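Local coordinates for protein putative primosome component (Streptococcus pyogenes serotype M3, PDB 2QGZ) that probably acts as an ATP-binding helicase loader of the primosome, helping to place the replicative helicase on DNA, at residues R119-S124 against L169-H174; A103-R108 against L176-G181; V182-L187 against V217-D222; I163-L168 against F292-A297. All coordinates share one frame; numbering follows the deposited sequence.

Contact 1 of 4, residues R119-S124 against L169-H174; sequences RHIHLS and LAAMAH. With PO4 (phosphate ion), chain C.
His174 reaches the loop 119-124 because its CG lies anti to the backbone N (chi1 -165°). His122 turns the other way, with CG anti to its carbonyl carbon (chi1 -53°). CB of His122 points away from the helix, yet its ring comes back near His174. The two imidazoles meet obliquely, with planes at 40° and centroids 4.3 Å apart. NE2 of His174 sits over one face of the His122 ring, toward the rim. The edge of the His174 ring carries CD2, which lies 3.6 Å from Arg119 O. This is a close contact; the hydrogen bond to Arg119 O comes from Ser106 OG.

Beside the rings the loop runs close over two small residues of helix 165-179. Ile121 O faces the CA-H of Ala171, with CA and O 3.3 Å apart and a nearly straight approach. Ile121 CD1 touches Ala170 CB at 3.8 Å, and Leu123 CD2 comes within 4.0 Å of Ala171 CB. Leu123 also packs on Leu141 of helix 131-146. The loop between strand 109-112 and helix 131-146 is thus laid on the helix that follows the probable P-loop of this IstB-like domain. At the outer side a phosphate ion, probably from the crystallisation liquor, is bound weakly by Ser124 N. With no conventional hydrogen bond between them, the segments are held by the ring pair and the close fit of the loop over the two alanines.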
loop_
_atom_site.group_PDB
_atom_site.type_symbol
_atom_site.label_atom_id
_atom_site.label_comp_id
_atom_site.label_asym_id
_atom_site.label_seq_id
_atom_site.Cartn_x
_atom_site.Cartn_y
_atom_site.Cartn_z
ATOM N N ARG A 119 -7.352 8.026 -7.279
ATOM C CA ARG A 119 -6.353 9.018 -7.643
ATOM C C ARG A 119 -6.852 10.403 -7.226
ATOM O O ARG A 119 -6.140 11.399 -7.347
ATOM C CB ARG A 119 -6.123 8.936 -9.159
ATOM C CG ARG A 119 -5.040 9.834 -9.730
ATOM C CD ARG A 119 -4.424 9.198 -10.985
ATOM N NE ARG A 119 -5.438 8.827 -11.963
ATOM C CZ ARG A 119 -5.367 7.747 -12.731
ATOM N NH1 ARG A 119 -4.325 6.931 -12.632
ATOM N NH2 ARG A 119 -6.347 7.471 -13.582
ATOM N N HIS A 120 -8.079 10.450 -6.706
ATOM C CA HIS A 120 -8.675 11.715 -6.279
ATOM C C HIS A 120 -9.187 11.697 -4.836
ATOM O O HIS A 120 -10.248 12.256 -4.543
ATOM C CB HIS A 120 -9.826 12.095 -7.225
ATOM C CG HIS A 120 -9.433 12.124 -8.670
ATOM N ND1 HIS A 120 -8.513 13.020 -9.176
ATOM C CD2 HIS A 120 -9.818 11.351 -9.715
ATOM C CE1 HIS A 120 -8.350 12.797 -10.468
ATOM N NE2 HIS A 120 -9.131 11.789 -10.820
ATOM N N ILE A 121 -8.438 11.068 -3.934
ATOM C CA ILE A 121 -8.840 11.009 -2.531
ATOM C C ILE A 121 -7.960 11.912 -1.679
ATOM O O ILE A 121 -6.741 11.752 -1.656
ATOM C CB ILE A 121 -8.760 9.568 -1.991
ATOM C CG1 ILE A 121 -9.640 8.658 -2.854
ATOM C CG2 ILE A 121 -9.232 9.527 -0.550
ATOM C CD1 ILE A 121 -9.649 7.218 -2.429
ATOM N N HIS A 122 -8.583 12.860 -0.980
ATOM C CA HIS A 122 -7.852 13.800 -0.131
ATOM C C HIS A 122 -7.924 13.443 1.358
ATOM O O HIS A 122 -8.814 12.713 1.801
ATOM C CB HIS A 122 -8.401 15.226 -0.300
ATOM C CG HIS A 122 -8.464 15.707 -1.719
ATOM N ND1 HIS A 122 -9.290 15.137 -2.664
ATOM C CD2 HIS A 122 -7.850 16.745 -2.335
ATOM C CE1 HIS A 122 -9.185 15.805 -3.799
ATOM N NE2 HIS A 122 -8.318 16.787 -3.626
ATOM N N LEU A 123 -6.995 13.988 2.137
ATOM C CA LEU A 123 -6.977 13.745 3.574
ATOM C C LEU A 123 -8.296 14.152 4.217
ATOM O O LEU A 123 -8.720 13.553 5.197
ATOM C CB LEU A 123 -5.849 14.536 4.240
ATOM C CG LEU A 123 -4.418 14.111 3.931
ATOM C CD1 LEU A 123 -3.474 15.110 4.569
ATOM C CD2 LEU A 123 -4.174 12.684 4.443
ATOM N N SER A 124 -8.931 15.186 3.679
ATOM C CA SER A 124 -10.200 15.670 4.216
ATOM C C SER A 124 -11.354 14.678 4.057
ATOM O O SER A 124 -12.356 14.776 4.765
ATOM C CB SER A 124 -10.573 17.001 3.553
ATOM O OG SER A 124 -10.445 16.927 2.139
ATOM N N LEU A 169 -4.844 5.190 2.635
ATOM C CA LEU A 169 -3.531 5.115 2.003
ATOM C C LEU A 169 -3.507 5.920 0.706
ATOM O O LEU A 169 -2.493 6.523 0.358
ATOM C CB LEU A 169 -3.168 3.647 1.750
ATOM C CG LEU A 169 -2.204 2.973 2.737
ATOM C CD1 LEU A 169 -2.428 3.482 4.150
ATOM C CD2 LEU A 169 -2.372 1.458 2.660
ATOM N N ALA A 170 -4.628 5.938 -0.008
ATOM C CA ALA A 170 -4.707 6.716 -1.238
ATOM C C ALA A 170 -4.629 8.208 -0.889
ATOM O O ALA A 170 -4.052 9.012 -1.642
ATOM C CB ALA A 170 -5.994 6.418 -1.967
ATOM N N ALA A 171 -5.207 8.584 0.250
ATOM C CA ALA A 171 -5.170 9.980 0.669
ATOM C C ALA A 171 -3.732 10.371 0.998
ATOM O O ALA A 171 -3.316 11.519 0.785
ATOM C CB ALA A 171 -6.058 10.193 1.881
ATOM N N MET A 172 -2.981 9.418 1.539
ATOM C CA MET A 172 -1.579 9.653 1.880
ATOM C C MET A 172 -0.812 9.879 0.573
ATOM O O MET A 172 0.019 10.780 0.490
ATOM C CB MET A 172 -0.992 8.445 2.627
ATOM C CG MET A 172 0.449 8.614 3.076
ATOM S SD MET A 172 1.215 7.047 3.598
ATOM C CE MET A 172 1.321 6.195 1.984
ATOM N N ALA A 173 -1.101 9.069 -0.444
ATOM C CA ALA A 173 -0.430 9.198 -1.742
ATOM C C ALA A 173 -0.728 10.559 -2.375
ATOM O O ALA A 173 0.137 11.169 -3.001
ATOM C CB ALA A 173 -0.877 8.076 -2.692
ATOM N N HIS A 174 -1.961 11.024 -2.213
ATOM C CA HIS A 174 -2.362 12.304 -2.775
ATOM C C HIS A 174 -1.650 13.456 -2.075
ATOM O O HIS A 174 -1.278 14.437 -2.713
ATOM C CB HIS A 174 -3.871 12.477 -2.660
ATOM C CG HIS A 174 -4.414 13.581 -3.507
ATOM N ND1 HIS A 174 -4.291 14.913 -3.165
ATOM C CD2 HIS A 174 -5.059 13.553 -4.699
ATOM C CE1 HIS A 174 -4.839 15.656 -4.111
ATOM N NE2 HIS A 174 -5.311 14.857 -5.052
HETATM P P PO4 C . -8.100 18.716 0.888
HETATM O O1 PO4 C . -7.321 18.760 -0.412
HETATM O O2 PO4 C . -7.656 17.519 1.684
HETATM O O3 PO4 C . -7.844 19.968 1.678
HETATM O O4 PO4 C . -9.580 18.624 0.581
#

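Contact 2 of 4, residues A103-R108 against L176-G181; sequences AAISER and LSEKKG
Ser177 OG lies between Ile105 O and the guanidinium of Arg108 and is bonded to both. It donates to Ile105 O over 2.5 Å, a short bond. The hydroxyl comes to that oxygen in the carbonyl plane, on a lone pair, with a C=O...donor angle of 107°. In turn it accepts from Arg108 NH1 at 3.0 Å, and the N-H points at it with an angle of 155°. The oxygen lies close to the guanidinium plane, at the edge of the group. Ser177 O is near the same NH1, but the angle is too poor for a bond.

Arg108 gets there with a chain extended from CG to NE, which runs past the serine toward Gly181. Its CD lies 3.2 Å from Gly181 O, and Gly181 CA covers one guanidinium face near the rim. The short, weakly bonded helix 104-107 is joined in this way to the C-terminal end of helix 165-179, at the edge of the P-loop NTPase fold where strand 109-112 begins. Arg108 leads into that strand, and its backbone bonds to Thr184.

Ile105 supplies the apolar part. Its CG2 touches Glu178 CA at 3.7 Å, and its CD1 runs beside Glu178 CB at 4.0 Å, the two side chains pointing the same way. On the other segment, Lys180 NZ is satisfied by Val144 O on helix 131-146.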
loop_
_atom_site.group_PDB
_atom_site.type_symbol
_atom_site.label_atom_id
_atom_site.label_comp_id
_atom_site.label_asym_id
_atom_site.label_seq_id
_atom_site.Cartn_x
_atom_site.Cartn_y
_atom_site.Cartn_z
ATOM N N ALA A 103 -4.162 19.292 -11.846
ATOM C CA ALA A 103 -4.344 17.857 -12.038
ATOM C C ALA A 103 -2.977 17.197 -12.153
ATOM O O ALA A 103 -2.863 16.034 -12.544
ATOM C CB ALA A 103 -5.157 17.594 -13.298
ATOM N N ALA A 104 -1.940 17.954 -11.807
ATOM C CA ALA A 104 -0.577 17.458 -11.868
ATOM C C ALA A 104 -0.267 16.530 -10.696
ATOM O O ALA A 104 0.406 15.516 -10.869
ATOM C CB ALA A 104 0.407 18.626 -11.886
ATOM N N ILE A 105 -0.750 16.873 -9.504
ATOM C CA ILE A 105 -0.494 16.040 -8.330
ATOM C C ILE A 105 -1.227 14.712 -8.471
ATOM O O ILE A 105 -0.761 13.672 -8.011
ATOM C CB ILE A 105 -0.943 16.737 -7.018
ATOM C CG1 ILE A 105 -2.444 17.008 -7.050
ATOM C CG2 ILE A 105 -0.180 18.046 -6.831
ATOM C CD1 ILE A 105 -2.951 17.785 -5.836
ATOM N N SER A 106 -2.369 14.758 -9.137
ATOM C CA SER A 106 -3.176 13.572 -9.349
ATOM C C SER A 106 -2.507 12.583 -10.300
ATOM O O SER A 106 -2.622 11.373 -10.118
ATOM C CB SER A 106 -4.541 13.977 -9.899
ATOM O OG SER A 106 -5.370 12.847 -10.064
ATOM N N GLU A 107 -1.801 13.094 -11.306
ATOM C CA GLU A 107 -1.135 12.234 -12.286
ATOM C C GLU A 107 0.123 11.521 -11.774
ATOM O O GLU A 107 0.584 10.561 -12.398
ATOM C CB GLU A 107 -0.785 13.032 -13.545
ATOM C CG GLU A 107 0.306 14.072 -13.351
ATOM C CD GLU A 107 0.789 14.663 -14.667
ATOM O OE1 GLU A 107 1.339 13.895 -15.490
ATOM O OE2 GLU A 107 0.617 15.887 -14.879
ATOM N N ARG A 108 0.683 11.987 -10.659
ATOM C CA ARG A 108 1.869 11.349 -10.086
ATOM C C ARG A 108 1.487 10.039 -9.388
ATOM O O ARG A 108 2.361 9.284 -8.949
ATOM C CB ARG A 108 2.540 12.248 -9.045
ATOM C CG ARG A 108 3.006 13.594 -9.528
ATOM C CD ARG A 108 4.052 14.139 -8.569
ATOM N NE ARG A 108 4.502 15.480 -8.933
ATOM C CZ ARG A 108 3.796 16.592 -8.740
ATOM N NH1 ARG A 108 2.593 16.539 -8.176
ATOM N NH2 ARG A 108 4.297 17.759 -9.117
ATOM N N LEU A 176 1.283 13.168 -0.527
ATOM C CA LEU A 176 2.707 13.045 -0.844
ATOM C C LEU A 176 2.994 13.712 -2.181
ATOM O O LEU A 176 4.030 14.350 -2.363
ATOM C CB LEU A 176 3.130 11.577 -0.916
ATOM C CG LEU A 176 3.600 10.946 0.392
ATOM C CD1 LEU A 176 3.956 9.488 0.161
ATOM C CD2 LEU A 176 4.794 11.711 0.912
ATOM N N SER A 177 2.073 13.558 -3.122
ATOM C CA SER A 177 2.238 14.165 -4.425
ATOM C C SER A 177 2.051 15.675 -4.350
ATOM O O SER A 177 2.720 16.415 -5.062
ATOM C CB SER A 177 1.236 13.583 -5.412
ATOM O OG SER A 177 1.248 14.337 -6.608
ATOM N N GLU A 178 1.151 16.135 -3.487
ATOM C CA GLU A 178 0.896 17.567 -3.363
ATOM C C GLU A 178 1.957 18.318 -2.567
ATOM O O GLU A 178 2.441 19.357 -3.008
ATOM C CB GLU A 178 -0.475 17.827 -2.729
ATOM C CG GLU A 178 -0.779 19.314 -2.553
ATOM C CD GLU A 178 -2.197 19.596 -2.086
ATOM O OE1 GLU A 178 -2.570 20.789 -2.026
ATOM O OE2 GLU A 178 -2.937 18.636 -1.778
ATOM N N LYS A 179 2.315 17.808 -1.398
ATOM C CA LYS A 179 3.315 18.477 -0.575
ATOM C C LYS A 179 4.709 18.244 -1.117
ATOM O O LYS A 179 5.436 19.191 -1.405
ATOM C CB LYS A 179 3.203 18.002 0.874
ATOM C CG LYS A 179 1.914 18.472 1.525
ATOM C CD LYS A 179 1.838 19.989 1.462
ATOM C CE LYS A 179 0.473 20.504 1.846
ATOM N NZ LYS A 179 0.466 21.997 1.919
ATOM N N LYS A 180 5.084 16.980 -1.243
ATOM C CA LYS A 180 6.374 16.626 -1.799
ATOM C C LYS A 180 6.034 16.397 -3.269
ATOM O O LYS A 180 4.881 16.588 -3.662
ATOM C CB LYS A 180 6.882 15.347 -1.149
ATOM C CG LYS A 180 6.943 15.412 0.377
ATOM C CD LYS A 180 7.800 16.564 0.837
ATOM C CE LYS A 180 8.383 16.307 2.219
ATOM N NZ LYS A 180 7.345 16.080 3.248
ATOM N N GLY A 181 6.999 16.006 -4.091
ATOM C CA GLY A 181 6.664 15.783 -5.489
ATOM C C GLY A 181 6.754 14.316 -5.862
ATOM O O GLY A 181 6.891 13.964 -7.032
#

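Contact 3 of 4, residues V182-L187 against V217-D222; sequences VSTTLL and VLILDD
Two neighbouring parallel strands, 184-187 and 217-221, meet in the central sheet of the P-loop NTPase fold. Their directions differ by 10°. The backbone bonds alternate between the strands: Thr185 N to Val217 O (3.1 Å), Ile219 N to Thr185 O (2.8 Å), Leu187 N to Ile219 O (2.9 Å) and Asp221 N to Leu187 O (2.7 Å). Thr185 and Leu187 thus each give and take one bond.

Leu186 and Ile219 share one sheet face and lie side by side. Ile219 holds CG1 beside its backbone N (chi1 -53°), where CD2 of Leu186 presses on it at 3.3 Å. On that face Thr184 packs on Ala173 and Ile219 on Leu169, both from helix 165-179. Leu187 and Leu220 pair on the other face, where their CD2 atoms are 3.7 Å apart. Thr185 CB meets Leu218 CD1 there at 3.9 Å.

Asp221 gives the last of these bonds. Its OD1 bonds to Thr254 OG1, and its side chain touches Ser166 of the probable P-loop. The place of Asp221 and Asp222 after the hydrophobic strand residues is consistent with a Walker B motif. The regular backbone bonds therefore carry an acidic group to the phosphate site, while Leu186, Ile219, Leu187 and Leu220 pair through carbon on the two faces.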
loop_
_atom_site.group_PDB
_atom_site.type_symbol
_atom_site.label_atom_id
_atom_site.label_comp_id
_atom_site.label_asym_id
_atom_site.label_seq_id
_atom_site.Cartn_x
_atom_site.Cartn_y
_atom_site.Cartn_z
ATOM N N VAL A 182 6.646 13.463 -4.851
ATOM C CA VAL A 182 6.766 12.022 -5.006
ATOM C C VAL A 182 5.613 11.279 -5.666
ATOM O O VAL A 182 4.442 11.582 -5.447
ATOM C CB VAL A 182 7.055 11.375 -3.633
ATOM C CG1 VAL A 182 6.021 11.830 -2.626
ATOM C CG2 VAL A 182 7.063 9.860 -3.756
ATOM N N SER A 183 5.978 10.293 -6.480
ATOM C CA SER A 183 5.024 9.448 -7.185
ATOM C C SER A 183 4.741 8.241 -6.303
ATOM O O SER A 183 5.610 7.776 -5.575
ATOM C CB SER A 183 5.611 8.963 -8.518
ATOM O OG SER A 183 5.938 10.045 -9.376
ATOM N N THR A 184 3.522 7.737 -6.369
ATOM C CA THR A 184 3.136 6.582 -5.583
ATOM C C THR A 184 2.381 5.665 -6.518
ATOM O O THR A 184 1.757 6.128 -7.471
ATOM C CB THR A 184 2.192 6.970 -4.409
ATOM O OG1 THR A 184 2.892 7.794 -3.468
ATOM C CG2 THR A 184 1.694 5.726 -3.687
ATOM N N THR A 185 2.455 4.365 -6.260
ATOM C CA THR A 185 1.728 3.405 -7.066
ATOM C C THR A 185 0.800 2.640 -6.145
ATOM O O THR A 185 1.231 2.081 -5.133
ATOM C CB THR A 185 2.654 2.403 -7.769
ATOM O OG1 THR A 185 3.452 3.091 -8.738
ATOM C CG2 THR A 185 1.835 1.329 -8.480
ATOM N N LEU A 186 -0.482 2.647 -6.492
ATOM C CA LEU A 186 -1.501 1.937 -5.733
ATOM C C LEU A 186 -1.809 0.725 -6.600
ATOM O O LEU A 186 -2.224 0.858 -7.743
ATOM C CB LEU A 186 -2.737 2.818 -5.575
ATOM C CG LEU A 186 -2.470 4.160 -4.890
ATOM C CD1 LEU A 186 -3.598 5.136 -5.180
ATOM C CD2 LEU A 186 -2.331 3.935 -3.407
ATOM N N LEU A 187 -1.607 -0.458 -6.048
ATOM C CA LEU A 187 -1.804 -1.679 -6.803
ATOM C C LEU A 187 -2.729 -2.683 -6.127
ATOM O O LEU A 187 -2.569 -2.988 -4.948
ATOM C CB LEU A 187 -0.425 -2.293 -7.053
ATOM C CG LEU A 187 -0.240 -3.700 -7.603
ATOM C CD1 LEU A 187 1.113 -3.780 -8.294
ATOM C CD2 LEU A 187 -0.338 -4.726 -6.474
ATOM N N VAL A 217 7.194 5.005 -3.540
ATOM C CA VAL A 217 6.275 4.517 -2.522
ATOM C C VAL A 217 5.299 3.580 -3.208
ATOM O O VAL A 217 4.666 3.950 -4.191
ATOM C CB VAL A 217 5.476 5.662 -1.883
ATOM C CG1 VAL A 217 4.490 5.105 -0.891
ATOM C CG2 VAL A 217 6.406 6.625 -1.197
ATOM N N LEU A 218 5.176 2.374 -2.672
ATOM C CA LEU A 218 4.308 1.361 -3.246
ATOM C C LEU A 218 3.248 0.900 -2.249
ATOM O O LEU A 218 3.560 0.606 -1.082
ATOM C CB LEU A 218 5.156 0.166 -3.696
ATOM C CG LEU A 218 4.389 -1.028 -4.259
ATOM C CD1 LEU A 218 3.682 -0.633 -5.559
ATOM C CD2 LEU A 218 5.358 -2.174 -4.507
ATOM N N ILE A 219 2.002 0.843 -2.710
ATOM C CA ILE A 219 0.892 0.410 -1.880
ATOM C C ILE A 219 0.363 -0.899 -2.466
ATOM O O ILE A 219 -0.092 -0.923 -3.609
ATOM C CB ILE A 219 -0.281 1.427 -1.909
ATOM C CG1 ILE A 219 0.203 2.844 -1.564
ATOM C CG2 ILE A 219 -1.400 0.949 -0.985
ATOM C CD1 ILE A 219 0.754 3.008 -0.178
ATOM N N LEU A 220 0.420 -1.980 -1.696
ATOM C CA LEU A 220 -0.088 -3.270 -2.165
ATOM C C LEU A 220 -1.464 -3.513 -1.519
ATOM O O LEU A 220 -1.553 -4.027 -0.403
ATOM C CB LEU A 220 0.892 -4.391 -1.786
ATOM C CG LEU A 220 2.298 -4.219 -2.363
ATOM C CD1 LEU A 220 3.209 -5.290 -1.825
ATOM C CD2 LEU A 220 2.257 -4.290 -3.878
ATOM N N ASP A 221 -2.526 -3.130 -2.227
ATOM C CA ASP A 221 -3.894 -3.273 -1.730
ATOM C C ASP A 221 -4.372 -4.718 -1.585
ATOM O O ASP A 221 -4.156 -5.558 -2.451
ATOM C CB ASP A 221 -4.861 -2.485 -2.612
ATOM C CG ASP A 221 -6.304 -2.622 -2.163
ATOM O OD1 ASP A 221 -6.600 -2.353 -0.978
ATOM O OD2 ASP A 221 -7.150 -2.992 -3.004
ATOM N N ASP A 222 -5.050 -4.951 -0.468
ATOM C CA ASP A 222 -5.576 -6.238 -0.029
ATOM C C ASP A 222 -4.782 -7.461 -0.452
ATOM O O ASP A 222 -5.206 -8.278 -1.271
ATOM C CB ASP A 222 -7.075 -6.404 -0.363
ATOM C CG ASP A 222 -7.330 -6.719 -1.811
ATOM O OD1 ASP A 222 -8.409 -7.286 -2.108
ATOM O OD2 ASP A 222 -6.466 -6.390 -2.653
#

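Contact 4 of 4, residues I163-L168 against F292-A297; sequences IGKSYL and FHLEGA. With PO4 (phosphate ion), chain B.
Ile163 meets Leu294 through its CD1. This atom lies 3.2 Å from Leu294 O, and Ile163 CD1 is 4.1 Å from Leu294 CB. The CG1 branch of Ile163 stands between the backbone N and the carbonyl carbon (chi1 65°), which turns CD1 to Leu294. Ile163 CB rests 3.3 Å from Gly296 O. Leu294 also sends CD2 against the aliphatic part of Lys165, where Leu294 CD2 and Lys165 CG are 3.4 Å apart. The lysine and the leucine run alongside one another, headed opposite ways.

The lysine then bends at chi3 and chi4 and brings NZ back to a phosphate ion, probably from the crystallisation liquor. Lys165 NZ is 2.9 Å from the phosphate O3. Lys165 N gives a shorter bond to the same O3, at 2.7 Å. Gly164 N adds a weak one. Ser166 OG binds O4 at 2.8 Å, while Ser166 N reaches O1. Gly162 N also bonds to the ion. This ring of amides and lysine at the start of helix 165-179 fits a Walker A P-loop, which would bind nucleotide phosphates.

Further out, Asp160 O takes a bond from Lys165 NZ, and Tyr118 OH bonds to Ser166 OG. Arg133 NH1 holds Ile163 O. Leu294 is backed by Ala136 and Arg133 of helix 131-146. Segment 292-297 therefore meets the probable P-loop through carbon atoms and carbonyl oxygens, while the N-H groups and the amine turn to the anion. The helix N-terminus would probably strengthen its binding.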
loop_
_atom_site.group_PDB
_atom_site.type_symbol
_atom_site.label_atom_id
_atom_site.label_comp_id
_atom_site.label_asym_id
_atom_site.label_seq_id
_atom_site.Cartn_x
_atom_site.Cartn_y
_atom_site.Cartn_z
ATOM N N ILE A 163 -14.139 -0.748 4.690
ATOM C CA ILE A 163 -14.137 0.352 5.662
ATOM C C ILE A 163 -13.268 1.555 5.286
ATOM O O ILE A 163 -13.250 2.550 6.001
ATOM C CB ILE A 163 -13.726 -0.130 7.083
ATOM C CG1 ILE A 163 -12.271 -0.611 7.078
ATOM C CG2 ILE A 163 -14.662 -1.245 7.548
ATOM C CD1 ILE A 163 -11.760 -1.036 8.453
ATOM N N GLY A 164 -12.558 1.470 4.167
ATOM C CA GLY A 164 -11.729 2.585 3.737
ATOM C C GLY A 164 -10.232 2.464 4.010
ATOM O O GLY A 164 -9.527 3.468 4.046
ATOM N N LYS A 165 -9.726 1.248 4.194
ATOM C CA LYS A 165 -8.300 1.108 4.457
ATOM C C LYS A 165 -7.500 1.586 3.255
ATOM O O LYS A 165 -6.520 2.311 3.410
ATOM C CB LYS A 165 -7.957 -0.343 4.800
ATOM C CG LYS A 165 -8.551 -0.790 6.141
ATOM C CD LYS A 165 -8.078 -2.177 6.542
ATOM C CE LYS A 165 -8.325 -3.200 5.437
ATOM N NZ LYS A 165 -9.768 -3.287 5.022
ATOM N N SER A 166 -7.936 1.200 2.058
ATOM C CA SER A 166 -7.241 1.609 0.844
ATOM C C SER A 166 -7.395 3.113 0.586
ATOM O O SER A 166 -6.486 3.760 0.059
ATOM C CB SER A 166 -7.751 0.799 -0.363
ATOM O OG SER A 166 -9.146 0.995 -0.585
ATOM N N TYR A 167 -8.540 3.670 0.959
ATOM C CA TYR A 167 -8.793 5.100 0.777
ATOM C C TYR A 167 -7.820 5.946 1.595
ATOM O O TYR A 167 -7.258 6.926 1.095
ATOM C CB TYR A 167 -10.233 5.430 1.180
ATOM C CG TYR A 167 -11.244 5.226 0.072
ATOM C CD1 TYR A 167 -11.102 4.194 -0.853
ATOM C CD2 TYR A 167 -12.360 6.048 -0.036
ATOM C CE1 TYR A 167 -12.046 3.987 -1.856
ATOM C CE2 TYR A 167 -13.314 5.848 -1.033
ATOM C CZ TYR A 167 -13.150 4.816 -1.940
ATOM O OH TYR A 167 -14.097 4.614 -2.924
ATOM N N LEU A 168 -7.633 5.553 2.853
ATOM C CA LEU A 168 -6.725 6.235 3.775
ATOM C C LEU A 168 -5.320 6.317 3.151
ATOM O O LEU A 168 -4.684 7.370 3.150
ATOM C CB LEU A 168 -6.658 5.454 5.090
ATOM C CG LEU A 168 -6.138 6.075 6.388
ATOM C CD1 LEU A 168 -5.411 4.992 7.163
ATOM C CD2 LEU A 168 -5.198 7.234 6.131
ATOM N N PHE A 292 -1.349 -2.162 11.784
ATOM C CA PHE A 292 -2.349 -1.255 12.368
ATOM C C PHE A 292 -3.737 -1.833 12.131
ATOM O O PHE A 292 -4.104 -2.121 10.993
ATOM C CB PHE A 292 -2.313 0.138 11.720
ATOM C CG PHE A 292 -1.286 1.073 12.299
ATOM C CD1 PHE A 292 0.070 0.895 12.046
ATOM C CD2 PHE A 292 -1.681 2.151 13.077
ATOM C CE1 PHE A 292 1.020 1.785 12.562
ATOM C CE2 PHE A 292 -0.743 3.042 13.596
ATOM C CZ PHE A 292 0.609 2.859 13.339
ATOM N N HIS A 293 -4.505 -2.017 13.199
ATOM C CA HIS A 293 -5.859 -2.530 13.053
ATOM C C HIS A 293 -6.773 -1.323 12.879
ATOM O O HIS A 293 -6.785 -0.408 13.711
ATOM C CB HIS A 293 -6.292 -3.328 14.287
ATOM C CG HIS A 293 -7.574 -4.081 14.097
ATOM N ND1 HIS A 293 -8.252 -4.678 15.137
ATOM C CD2 HIS A 293 -8.293 -4.346 12.979
ATOM C CE1 HIS A 293 -9.335 -5.277 14.670
ATOM N NE2 HIS A 293 -9.383 -5.090 13.363
ATOM N N LEU A 294 -7.525 -1.318 11.786
ATOM C CA LEU A 294 -8.431 -0.223 11.492
ATOM C C LEU A 294 -9.883 -0.666 11.657
ATOM O O LEU A 294 -10.273 -1.736 11.194
ATOM C CB LEU A 294 -8.201 0.263 10.062
ATOM C CG LEU A 294 -8.791 1.628 9.719
ATOM C CD1 LEU A 294 -7.975 2.697 10.429
ATOM C CD2 LEU A 294 -8.754 1.860 8.208
ATOM N N GLU A 295 -10.683 0.153 12.322
ATOM C CA GLU A 295 -12.092 -0.170 12.514
ATOM C C GLU A 295 -12.984 0.999 12.120
ATOM O O GLU A 295 -12.567 2.162 12.152
ATOM C CB GLU A 295 -12.360 -0.555 13.973
ATOM C CG GLU A 295 -11.406 -1.622 14.489
ATOM C CD GLU A 295 -11.821 -2.196 15.831
ATOM O OE1 GLU A 295 -12.715 -3.076 15.859
ATOM O OE2 GLU A 295 -11.255 -1.760 16.859
ATOM N N GLY A 296 -14.216 0.674 11.737
ATOM C CA GLY A 296 -15.167 1.700 11.360
ATOM C C GLY A 296 -15.116 2.057 9.891
ATOM O O GLY A 296 -14.047 2.257 9.325
ATOM N N ALA A 297 -16.283 2.136 9.271
ATOM C CA ALA A 297 -16.366 2.483 7.864
ATOM C C ALA A 297 -16.140 3.979 7.690
ATOM O O ALA A 297 -16.200 4.756 8.644
ATOM C CB ALA A 297 -17.742 2.096 7.304
HETATM P P PO4 B . -10.739 -1.261 1.993
HETATM O O1 PO4 B . -9.349 -1.725 1.708
HETATM O O2 PO4 B . -11.712 -2.296 1.524
HETATM O O3 PO4 B . -10.912 -1.060 3.477
HETATM O O4 PO4 B . -10.979 0.021 1.288
#

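How the contacts relate
Contact 3 is the buried one, a pair of strands joined by backbone hydrogen bonds. The other three are only partly buried and all use helix 165-179. Contact 4 takes its start, contact 1 its middle and contact 2 its end, so contacts 2 and 4 are about 23 Å apart between centres and do not touch. Contact 1 packs against the sheet of contact 3 through Ala173. It meets contact 2 where His174 reaches Ile105. Polar side chains bridge the segments in contact 2. Contacts 1 and 4 join theirs without hydrogen bonds, by apolar touches and close carbonyl-to-carbon approaches, with a ring pair added in contact 1. The polar atoms of contact 4 face a phosphate, near Asp221 of contact 3.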